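PDB 2EK8: aminopeptidase from Aneurinibacillus sp., which probably acts as a zinc-dependent aminopeptidase of the M28 family, releasing amino acids from the N-terminal end of peptides. Local coordinates for residues 95-100 / 187-192; 8-13 / 392-397; 24-29 / 236-241; 297-302 / 346-351. All blocks are in the same frame, centred on the assembly; numbering follows the deposited sequence.

Contact 1 (95-100 / 187-192); sequences AELVYV and ITATVK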
# COMPACT_ATOMS: atom_id res chain seq x y z
N ALA A 95 4.67 -19.42 30.56
CA ALA A 95 5.94 -20.10 30.74
C ALA A 95 7.08 -19.11 30.88
O ALA A 95 6.88 -17.90 30.85
CB ALA A 95 6.19 -21.03 29.55
N GLU A 96 8.29 -19.64 31.02
CA GLU A 96 9.47 -18.80 31.17
C GLU A 96 9.74 -17.97 29.92
O GLU A 96 9.57 -18.44 28.80
CB GLU A 96 10.70 -19.66 31.49
CG GLU A 96 12.03 -18.93 31.32
CD GLU A 96 13.22 -19.77 31.73
OE1 GLU A 96 13.20 -20.99 31.47
OE2 GLU A 96 14.18 -19.21 32.28
N LEU A 97 10.15 -16.73 30.13
CA LEU A 97 10.45 -15.81 29.05
C LEU A 97 11.94 -15.89 28.72
O LEU A 97 12.78 -15.81 29.62
CB LEU A 97 10.08 -14.38 29.47
CG LEU A 97 10.17 -13.27 28.42
CD1 LEU A 97 9.19 -13.54 27.29
CD2 LEU A 97 9.86 -11.93 29.08
N VAL A 98 12.27 -16.06 27.45
CA VAL A 98 13.67 -16.17 27.03
C VAL A 98 14.03 -15.14 25.96
O VAL A 98 13.38 -15.06 24.93
CB VAL A 98 14.00 -17.58 26.49
CG1 VAL A 98 15.46 -17.65 26.08
CG2 VAL A 98 13.69 -18.62 27.55
N TYR A 99 15.09 -14.38 26.23
CA TYR A 99 15.55 -13.35 25.30
C TYR A 99 16.39 -13.98 24.18
O TYR A 99 17.40 -14.63 24.45
CB TYR A 99 16.38 -12.31 26.06
CG TYR A 99 17.03 -11.26 25.18
CD1 TYR A 99 16.26 -10.43 24.37
CD2 TYR A 99 18.42 -11.09 25.18
CE1 TYR A 99 16.86 -9.44 23.58
CE2 TYR A 99 19.02 -10.11 24.40
CZ TYR A 99 18.24 -9.29 23.60
OH TYR A 99 18.83 -8.31 22.84
N VAL A 100 15.97 -13.77 22.94
CA VAL A 100 16.69 -14.32 21.80
C VAL A 100 17.11 -13.26 20.79
O VAL A 100 17.09 -13.49 19.58
CB VAL A 100 15.85 -15.40 21.07
CG1 VAL A 100 15.65 -16.60 21.98
CG2 VAL A 100 14.51 -14.81 20.65
N ILE A 187 12.55 -14.95 34.42
CA ILE A 187 11.22 -14.36 34.32
C ILE A 187 10.18 -15.25 33.65
O ILE A 187 10.47 -15.97 32.70
CB ILE A 187 11.29 -13.02 33.53
CG1 ILE A 187 12.24 -12.05 34.24
CG2 ILE A 187 9.90 -12.41 33.42
CD1 ILE A 187 12.47 -10.75 33.49
N THR A 188 8.96 -15.19 34.17
CA THR A 188 7.85 -15.96 33.63
C THR A 188 6.84 -14.98 33.06
O THR A 188 6.62 -13.91 33.63
CB THR A 188 7.17 -16.81 34.72
OG1 THR A 188 8.10 -17.79 35.22
CG2 THR A 188 5.94 -17.53 34.16
N ALA A 189 6.24 -15.33 31.93
CA ALA A 189 5.27 -14.44 31.30
C ALA A 189 4.02 -15.19 30.87
O ALA A 189 3.98 -16.42 30.85
CB ALA A 189 5.91 -13.76 30.10
N THR A 190 2.99 -14.42 30.53
CA THR A 190 1.73 -15.00 30.08
C THR A 190 1.31 -14.35 28.77
O THR A 190 1.29 -13.13 28.64
CB THR A 190 0.61 -14.79 31.12
OG1 THR A 190 0.91 -15.53 32.30
CG2 THR A 190 -0.73 -15.25 30.56
N VAL A 191 0.97 -15.19 27.79
CA VAL A 191 0.54 -14.71 26.49
C VAL A 191 -0.76 -15.40 26.11
O VAL A 191 -0.76 -16.59 25.78
CB VAL A 191 1.60 -14.98 25.41
CG1 VAL A 191 1.09 -14.50 24.05
CG2 VAL A 191 2.89 -14.27 25.76
N LYS A 192 -1.86 -14.66 26.18
CA LYS A 192 -3.16 -15.21 25.83
C LYS A 192 -3.81 -14.40 24.72
O LYS A 192 -4.08 -13.20 24.88
CB LYS A 192 -4.09 -15.23 27.05
CG LYS A 192 -3.73 -16.28 28.09
CD LYS A 192 -4.80 -16.36 29.17
CE LYS A 192 -4.46 -17.43 30.21
NZ LYS A 192 -5.53 -17.53 31.25
O HOH W 1 13.92 -16.43 32.14

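Contact 2 (8-13 / 392-397); sequences QITKRT and VGSAVY. With ZN (zinc ion), chain E.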
# COMPACT_ATOMS: atom_id res chain seq x y z
N GLN A 8 -4.61 20.35 -23.30
CA GLN A 8 -5.70 19.41 -23.55
C GLN A 8 -6.10 18.73 -22.24
O GLN A 8 -7.25 18.35 -22.04
CB GLN A 8 -5.29 18.36 -24.58
CG GLN A 8 -5.15 18.89 -26.00
CD GLN A 8 -6.40 19.61 -26.49
OE1 GLN A 8 -7.52 19.24 -26.15
NE2 GLN A 8 -6.20 20.63 -27.32
N ILE A 9 -5.12 18.58 -21.34
CA ILE A 9 -5.36 17.96 -20.04
C ILE A 9 -5.77 19.00 -19.00
O ILE A 9 -6.85 18.91 -18.41
CB ILE A 9 -4.08 17.25 -19.50
CG1 ILE A 9 -3.55 16.24 -20.52
CG2 ILE A 9 -4.37 16.55 -18.19
CD1 ILE A 9 -2.86 16.88 -21.70
N THR A 10 -4.91 19.99 -18.80
CA THR A 10 -5.15 21.02 -17.80
C THR A 10 -6.45 21.81 -17.93
O THR A 10 -6.96 22.32 -16.93
CB THR A 10 -3.95 22.01 -17.71
OG1 THR A 10 -3.83 22.77 -18.92
CG2 THR A 10 -2.66 21.24 -17.47
N LYS A 11 -7.00 21.91 -19.13
CA LYS A 11 -8.25 22.65 -19.29
C LYS A 11 -9.46 21.77 -19.00
O LYS A 11 -10.59 22.26 -18.92
CB LYS A 11 -8.36 23.24 -20.70
CG LYS A 11 -8.77 22.27 -21.80
CD LYS A 11 -9.19 23.05 -23.05
CE LYS A 11 -9.68 22.14 -24.17
NZ LYS A 11 -8.57 21.42 -24.83
N ARG A 12 -9.22 20.47 -18.81
CA ARG A 12 -10.30 19.52 -18.55
C ARG A 12 -10.34 18.86 -17.17
O ARG A 12 -11.34 18.24 -16.82
CB ARG A 12 -10.28 18.41 -19.61
CG ARG A 12 -10.60 18.87 -21.02
CD ARG A 12 -10.80 17.66 -21.93
NE ARG A 12 -11.30 18.03 -23.25
CZ ARG A 12 -10.54 18.52 -24.23
NH1 ARG A 12 -9.24 18.71 -24.04
NH2 ARG A 12 -11.10 18.84 -25.39
N THR A 13 -9.26 18.97 -16.40
CA THR A 13 -9.23 18.35 -15.07
C THR A 13 -10.22 19.01 -14.10
O THR A 13 -9.96 20.09 -13.58
CB THR A 13 -7.83 18.42 -14.47
OG1 THR A 13 -7.29 19.72 -14.71
CG2 THR A 13 -6.93 17.37 -15.11
N VAL A 392 0.23 14.27 -13.69
CA VAL A 392 0.18 12.88 -14.11
C VAL A 392 -0.51 12.76 -15.47
O VAL A 392 -0.05 12.02 -16.34
CB VAL A 392 -0.53 12.02 -13.06
CG1 VAL A 392 -0.78 10.60 -13.61
CG2 VAL A 392 0.31 11.95 -11.79
N GLY A 393 -1.60 13.50 -15.64
CA GLY A 393 -2.33 13.46 -16.90
C GLY A 393 -1.49 13.93 -18.07
O GLY A 393 -1.48 13.32 -19.14
N SER A 394 -0.76 15.03 -17.89
CA SER A 394 0.08 15.54 -18.96
C SER A 394 1.28 14.63 -19.21
O SER A 394 1.76 14.53 -20.34
CB SER A 394 0.55 16.96 -18.62
OG SER A 394 -0.57 17.83 -18.57
N ALA A 395 1.75 13.96 -18.17
CA ALA A 395 2.88 13.04 -18.31
C ALA A 395 2.43 11.87 -19.18
O ALA A 395 3.14 11.44 -20.09
CB ALA A 395 3.35 12.55 -16.95
N VAL A 396 1.23 11.36 -18.89
CA VAL A 396 0.67 10.24 -19.64
C VAL A 396 0.36 10.69 -21.06
O VAL A 396 0.62 9.97 -22.02
CB VAL A 396 -0.65 9.72 -18.99
CG1 VAL A 396 -1.38 8.78 -19.94
CG2 VAL A 396 -0.32 8.99 -17.68
N TYR A 397 -0.18 11.90 -21.19
CA TYR A 397 -0.53 12.42 -22.50
C TYR A 397 0.68 12.68 -23.38
O TYR A 397 0.59 12.59 -24.61
CB TYR A 397 -1.36 13.70 -22.37
CG TYR A 397 -2.01 14.14 -23.66
CD1 TYR A 397 -2.93 13.32 -24.32
CD2 TYR A 397 -1.72 15.39 -24.21
CE1 TYR A 397 -3.55 13.74 -25.51
CE2 TYR A 397 -2.33 15.82 -25.38
CZ TYR A 397 -3.24 14.99 -26.03
OH TYR A 397 -3.83 15.43 -27.19
ZN ZN E . -8.26 21.38 -13.69
O HOH W 2 -6.60 22.66 -14.28
O HOH W 3 -9.28 22.21 -15.58
O HOH W 4 -9.28 22.96 -12.52

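Contact 3 (24-29 / 236-241); sequences FLSQAP and PGANDD. With ZN (zinc ion), chain C; ZN (zinc ion), chain B.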
# COMPACT_ATOMS: atom_id res chain seq x y z
N PHE A 24 -18.14 10.46 -1.98
CA PHE A 24 -18.92 9.24 -2.00
C PHE A 24 -18.20 8.06 -1.35
O PHE A 24 -18.77 7.39 -0.50
CB PHE A 24 -19.30 8.85 -3.43
CG PHE A 24 -20.01 7.53 -3.50
CD1 PHE A 24 -21.37 7.45 -3.24
CD2 PHE A 24 -19.30 6.35 -3.73
CE1 PHE A 24 -22.02 6.21 -3.19
CE2 PHE A 24 -19.94 5.11 -3.68
CZ PHE A 24 -21.30 5.04 -3.41
N LEU A 25 -16.96 7.82 -1.77
CA LEU A 25 -16.19 6.69 -1.25
C LEU A 25 -15.81 6.74 0.23
O LEU A 25 -15.73 5.69 0.87
CB LEU A 25 -14.91 6.51 -2.08
CG LEU A 25 -15.07 6.08 -3.54
CD1 LEU A 25 -13.71 6.10 -4.22
CD2 LEU A 25 -15.68 4.68 -3.60
N SER A 26 -15.61 7.93 0.77
CA SER A 26 -15.18 8.04 2.16
C SER A 26 -16.28 8.19 3.21
O SER A 26 -16.02 8.72 4.29
CB SER A 26 -14.17 9.18 2.31
OG SER A 26 -14.75 10.44 2.02
N GLN A 27 -17.48 7.72 2.91
CA GLN A 27 -18.57 7.80 3.88
C GLN A 27 -18.33 6.76 4.97
O GLN A 27 -18.87 6.85 6.08
CB GLN A 27 -19.92 7.54 3.20
CG GLN A 27 -20.27 8.56 2.13
CD GLN A 27 -21.61 8.29 1.47
OE1 GLN A 27 -22.68 8.53 2.05
NE2 GLN A 27 -21.57 7.79 0.24
N ALA A 28 -17.49 5.77 4.66
CA ALA A 28 -17.15 4.71 5.60
C ALA A 28 -15.88 4.01 5.14
O ALA A 28 -15.54 4.06 3.96
CB ALA A 28 -18.29 3.70 5.71
N PRO A 29 -15.16 3.35 6.06
CA PRO A 29 -13.93 2.65 5.68
C PRO A 29 -14.26 1.59 4.64
O PRO A 29 -15.37 1.06 4.61
CB PRO A 29 -13.46 2.04 6.99
CG PRO A 29 -14.00 3.00 8.04
CD PRO A 29 -15.39 3.27 7.52
N PRO A 236 -11.73 6.17 7.10
CA PRO A 236 -12.62 6.47 5.98
C PRO A 236 -11.84 6.50 4.66
O PRO A 236 -12.42 6.43 3.58
CB PRO A 236 -13.20 7.83 6.35
CG PRO A 236 -13.26 7.76 7.86
CD PRO A 236 -11.90 7.16 8.19
N GLY A 237 -10.52 6.62 4.77
CA GLY A 237 -9.66 6.62 3.60
C GLY A 237 -9.93 7.65 2.52
O GLY A 237 -9.90 7.32 1.33
N ALA A 238 -10.19 8.89 2.92
CA ALA A 238 -10.45 9.95 1.95
C ALA A 238 -9.20 10.17 1.11
O ALA A 238 -9.27 10.23 -0.12
CB ALA A 238 -10.86 11.24 2.66
N ASN A 239 -8.05 10.31 1.76
CA ASN A 239 -6.82 10.52 1.01
C ASN A 239 -6.13 9.21 0.67
O ASN A 239 -5.48 9.10 -0.37
CB ASN A 239 -5.85 11.43 1.76
CG ASN A 239 -4.77 11.96 0.85
OD1 ASN A 239 -5.07 12.38 -0.27
ND2 ASN A 239 -3.52 11.95 1.31
N ASP A 240 -6.28 8.21 1.54
CA ASP A 240 -5.65 6.91 1.31
C ASP A 240 -6.72 5.83 1.17
O ASP A 240 -7.16 5.27 2.17
CB ASP A 240 -4.69 6.58 2.45
CG ASP A 240 -3.94 5.28 2.22
OD1 ASP A 240 -3.89 4.82 1.07
OD2 ASP A 240 -3.38 4.73 3.19
N ASP A 241 -7.14 5.54 -0.06
CA ASP A 241 -6.63 6.18 -1.26
C ASP A 241 -7.77 6.61 -2.19
O ASP A 241 -7.71 6.41 -3.40
CB ASP A 241 -5.69 5.21 -2.00
CG ASP A 241 -4.98 5.85 -3.19
OD1 ASP A 241 -4.83 7.09 -3.22
OD2 ASP A 241 -4.56 5.09 -4.09
ZN ZN C . -2.57 3.83 -0.09
ZN ZN B . -2.60 2.88 3.31
O HOH W 5 -1.54 2.76 1.32

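Contact 4 (297-302 / 346-351); sequences MFQLDM and SDHESF. With ZN (zinc ion), chain C.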
# COMPACT_ATOMS: atom_id res chain seq x y z
N MET A 297 3.92 2.49 -15.72
CA MET A 297 2.80 2.32 -14.81
C MET A 297 2.88 3.47 -13.81
O MET A 297 3.91 3.65 -13.15
CB MET A 297 2.89 0.97 -14.10
CG MET A 297 1.72 0.64 -13.17
SD MET A 297 1.87 1.35 -11.53
CE MET A 297 0.19 1.15 -10.91
N PHE A 298 1.82 4.27 -13.74
CA PHE A 298 1.75 5.40 -12.82
C PHE A 298 0.83 5.00 -11.67
O PHE A 298 -0.33 4.66 -11.90
CB PHE A 298 1.14 6.63 -13.51
CG PHE A 298 1.98 7.20 -14.62
CD1 PHE A 298 2.56 8.46 -14.50
CD2 PHE A 298 2.18 6.49 -15.81
CE1 PHE A 298 3.32 9.01 -15.53
CE2 PHE A 298 2.93 7.03 -16.85
CZ PHE A 298 3.51 8.30 -16.71
N GLN A 299 1.33 5.03 -10.43
CA GLN A 299 0.53 4.70 -9.26
C GLN A 299 0.21 5.97 -8.48
O GLN A 299 1.10 6.77 -8.17
CB GLN A 299 1.27 3.73 -8.33
CG GLN A 299 0.58 3.47 -6.97
CD GLN A 299 -0.71 2.66 -7.09
OE1 GLN A 299 -1.13 2.30 -8.19
NE2 GLN A 299 -1.33 2.38 -5.95
N LEU A 300 -1.08 6.17 -8.19
CA LEU A 300 -1.55 7.34 -7.46
C LEU A 300 -2.01 6.88 -6.08
O LEU A 300 -2.98 6.15 -5.96
CB LEU A 300 -2.72 7.97 -8.22
CG LEU A 300 -2.40 8.49 -9.62
CD1 LEU A 300 -3.65 8.49 -10.49
CD2 LEU A 300 -1.81 9.89 -9.50
N ASP A 301 -1.31 7.32 -5.04
CA ASP A 301 -1.66 6.92 -3.68
C ASP A 301 -1.37 8.10 -2.77
O ASP A 301 -0.21 8.49 -2.60
CB ASP A 301 -0.81 5.71 -3.26
CG ASP A 301 -1.40 4.94 -2.07
OD1 ASP A 301 -2.29 5.48 -1.38
OD2 ASP A 301 -0.97 3.80 -1.82
N MET A 302 -2.44 8.66 -2.19
CA MET A 302 -2.37 9.81 -1.28
C MET A 302 -1.90 11.03 -2.05
O MET A 302 -0.74 11.45 -1.95
CB MET A 302 -1.47 9.47 -0.09
CG MET A 302 -2.01 8.26 0.68
SD MET A 302 -1.12 7.72 2.15
CE MET A 302 0.30 6.98 1.44
N SER A 346 3.34 0.34 -2.10
CA SER A 346 2.15 0.63 -2.90
C SER A 346 2.15 -0.23 -4.16
O SER A 346 3.13 -0.91 -4.46
CB SER A 346 2.06 2.12 -3.26
OG SER A 346 0.70 2.44 -3.56
N ASP A 347 1.05 -0.20 -4.90
CA ASP A 347 0.90 -1.05 -6.08
C ASP A 347 1.95 -0.97 -7.19
O ASP A 347 2.05 -1.89 -8.00
CB ASP A 347 -0.50 -0.85 -6.67
CG ASP A 347 -1.59 -1.19 -5.68
OD1 ASP A 347 -1.58 -2.33 -5.16
OD2 ASP A 347 -2.45 -0.33 -5.41
N HIS A 348 2.74 0.10 -7.24
CA HIS A 348 3.75 0.20 -8.29
C HIS A 348 4.80 -0.91 -8.14
O HIS A 348 5.46 -1.30 -9.10
CB HIS A 348 4.43 1.58 -8.26
CG HIS A 348 5.11 1.90 -6.96
ND1 HIS A 348 4.45 1.87 -5.75
CD2 HIS A 348 6.37 2.30 -6.69
CE1 HIS A 348 5.28 2.23 -4.79
NE2 HIS A 348 6.46 2.50 -5.34
N GLU A 349 4.92 -1.42 -6.92
CA GLU A 349 5.88 -2.49 -6.63
C GLU A 349 5.54 -3.75 -7.42
O GLU A 349 6.43 -4.48 -7.86
CB GLU A 349 5.86 -2.79 -5.13
CG GLU A 349 6.94 -3.75 -4.66
CD GLU A 349 7.01 -3.84 -3.15
OE1 GLU A 349 7.11 -2.78 -2.50
OE2 GLU A 349 6.97 -4.96 -2.61
N SER A 350 4.24 -4.00 -7.61
CA SER A 350 3.79 -5.18 -8.34
C SER A 350 4.16 -5.15 -9.82
O SER A 350 4.27 -6.19 -10.46
CB SER A 350 2.27 -5.33 -8.18
OG SER A 350 1.92 -5.35 -6.81
N PHE A 351 4.35 -3.96 -10.37
CA PHE A 351 4.70 -3.84 -11.78
C PHE A 351 6.20 -3.73 -11.94
O PHE A 351 6.77 -4.22 -12.93
CB PHE A 351 3.96 -2.65 -12.38
CG PHE A 351 2.48 -2.83 -12.37
CD1 PHE A 351 1.86 -3.62 -13.34
CD2 PHE A 351 1.72 -2.34 -11.31
CE1 PHE A 351 0.50 -3.92 -13.25
CE2 PHE A 351 0.36 -2.64 -11.22
CZ PHE A 351 -0.25 -3.43 -12.19
ZN ZN C . -2.57 3.83 -0.09
O HOH W 5 -1.54 2.76 1.32

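Contact 1 (95-100 / 187-192)
A95 and E96 meet A189 and T188 in a short antiparallel ladder that ties strand 91-99 of the PA domain to the start of the long strand 188-210. It illustrates how two strands can share a few rungs and then part: their local axes lie at 103° to one another. A95 and A189 form the hydrogen-bonded pair, A189 N giving a nearly straight bond to A95 O (2.9 Å) while the return bond from A95 N to A189 O is more bent. E96 and T188 make the next, non-hydrogen-bonded pair, and a bond from L97 N to I187 O (2.7 Å) closes the ladder.

The side chains part with the strands. L97 carries CG trans to its own nitrogen (chi1 -173°), which sends the branch to the buried side; its CB meets A189 CB at 4.3 Å and its CD2 lies 4.4 Å from I187 CG2. I143, I117 and L119 of neighbouring strands continue this apolar layer. On the exposed edge, T188 lays its methyl CG2 alongside A95 O at 3.5 Å. E96 takes the other route, extended from the backbone, so that OE1 reaches a salt bridge with K116. Its second oxygen, OE2, receives a bond from a water (2.8 Å) that also donates to L97 O and accepts from I187 N.

Contact 2 (8-13 / 392-397)
With chi1 at -55°, I9 sets CG1 beside its backbone nitrogen and CG2 trans to it, and both branches touch helix 382-400; Y397, with CG trans to its backbone nitrogen (chi1 -168°), brings its CB and ring across the isoleucine at a slant. The two rotations make I9 the plug between the short N-terminal helix 6-10 and the last long helix of the chain, joining the first residues modelled to helix 382-400 of the peptidase domain.

The plug fits because the opposite helix is low-relief here. G393 has no side chain, and I9 CG2 rests 3.9 Å from G393 CA, directly on the backbone. I9 CG1 lies 3.8 Å from both G393 O and Y397 CB. S394 OG sits 3.7 Å from I9 CB, its polar need met within its own helix by D390 O. Beside it, Q8 CG passes 3.9 Å from Y397 OH; the amide turns away, and its OE1, like Q8 O, is held by R12 NH1.

Beyond the packing, T13 chelates a zinc ion through O (2.1 Å) and OG1 (2.2 Å), D386 being a further ligand, while two of the zinc-bound waters donate to T10 O. The chemistry is thus divided: dispersion joins the helices around I9, whereas the adjoining turn is pinned electrostatically by a peripheral metal and D390, which bonds T13 OG1.

Contact 3 (24-29 / 236-241)
The loop at P236 leads through A238 into the dinuclear zinc site of the M28 peptidase domain, and S26 and P29, just past the end of helix 15-25, pack against it. The contact shows how a metal-bearing segment can be backed by plain van der Waals surfaces. The backbone points S26 CB at the other segment, 3.5 Å from P236 O and 3.8 Å from A238 CA, and S26 CA makes a CH...O contact with the same carbonyl. In return, P236 CB lies 3.6 Å from S26 O. A chi1 of 65° puts the S26 hydroxyl between its own backbone arms, where it bonds I22 O. Proline meets proline more loosely, P29 CG standing 4.0 Å from P236 N. R30, the next residue, adds polar grip through hydrogen bonds to P236 O and G237 O.

Further along the chain, D240 bridges the two metals, and the peptide bond that follows it is cis, as in related M28 aminopeptidases. H228 and D301 complete one zinc's protein ligands; H371 and E273 belong to the other. D240 OD1 binds the first zinc and OD2 the second, each at 2.0 Å, while a water bridges the pair at 2.0 and 2.3 Å.

Contact 4 (297-302 / 346-351)
Q299 and S346 meet at the inner end of this contact, where strand 294-300 of the catalytic domain's central sheet runs into the zinc site and faces the turn that begins helix 348-352. The close packing lies at the other end. There M297, its CG trans to the backbone nitrogen (chi1 -176°), lays CG over one face of the F351 ring, 3.5 Å from F351 CD2; the bend at chi2 (-84°) turns the sulfur into an oblique Met-aromatic contact, with SD also 3.9 Å from H348 CA. Between the two ends, Q299 CB meets H348 CB at 3.8 Å. The outer side of the helix is different in kind: E349 turns away from the strand and is partly exposed, whereas the residues that touch are all buried.

Toward the metal, directed hydrogen bonds replace packing. S346 OG accepts from Q299 NE2 (3.1 Å) and donates to D301 OD2 (2.8 Å). The same amide nitrogen reaches D347 OD2 only weakly, the amide and carboxylate planes standing 86° apart; the firmer partner of D347 is S279, through OD1.

D301 grips the zinc with OD1 (2.1 Å) and OD2 (2.4 Å), and S346 uses the OD2 lone pair that points away from OD1. The chain of hydrogen bonds from amide to hydroxyl to carboxylate is consistent with second-shell positioning of a zinc ligand, and the serine bond probably tempers the charge on the oxygen with the longer metal bond.

Contact 1 stands apart in the PA domain, its centre about 41 Å from those of contacts 3 and 4, and is largely a backbone affair with one exposed edge. The other three serve the peptidase domain. Contacts 2 and 4 are buried and share a layer: V392 CG2 packs 3.7 Å from L300 CD2, the C-terminal helix covering the opposite side of strand 294-300 from the helix at 346-351. Contacts 3 and 4 converge on one zinc and its bridging water, and D241 probably bonds M302 N. Contact 3, though, is partly exposed and held by van der Waals and CH...O contacts, without hydrogen bonds between its segments, while contact 4 is polar nearest the metal; the zinc of contact 2 is peripheral.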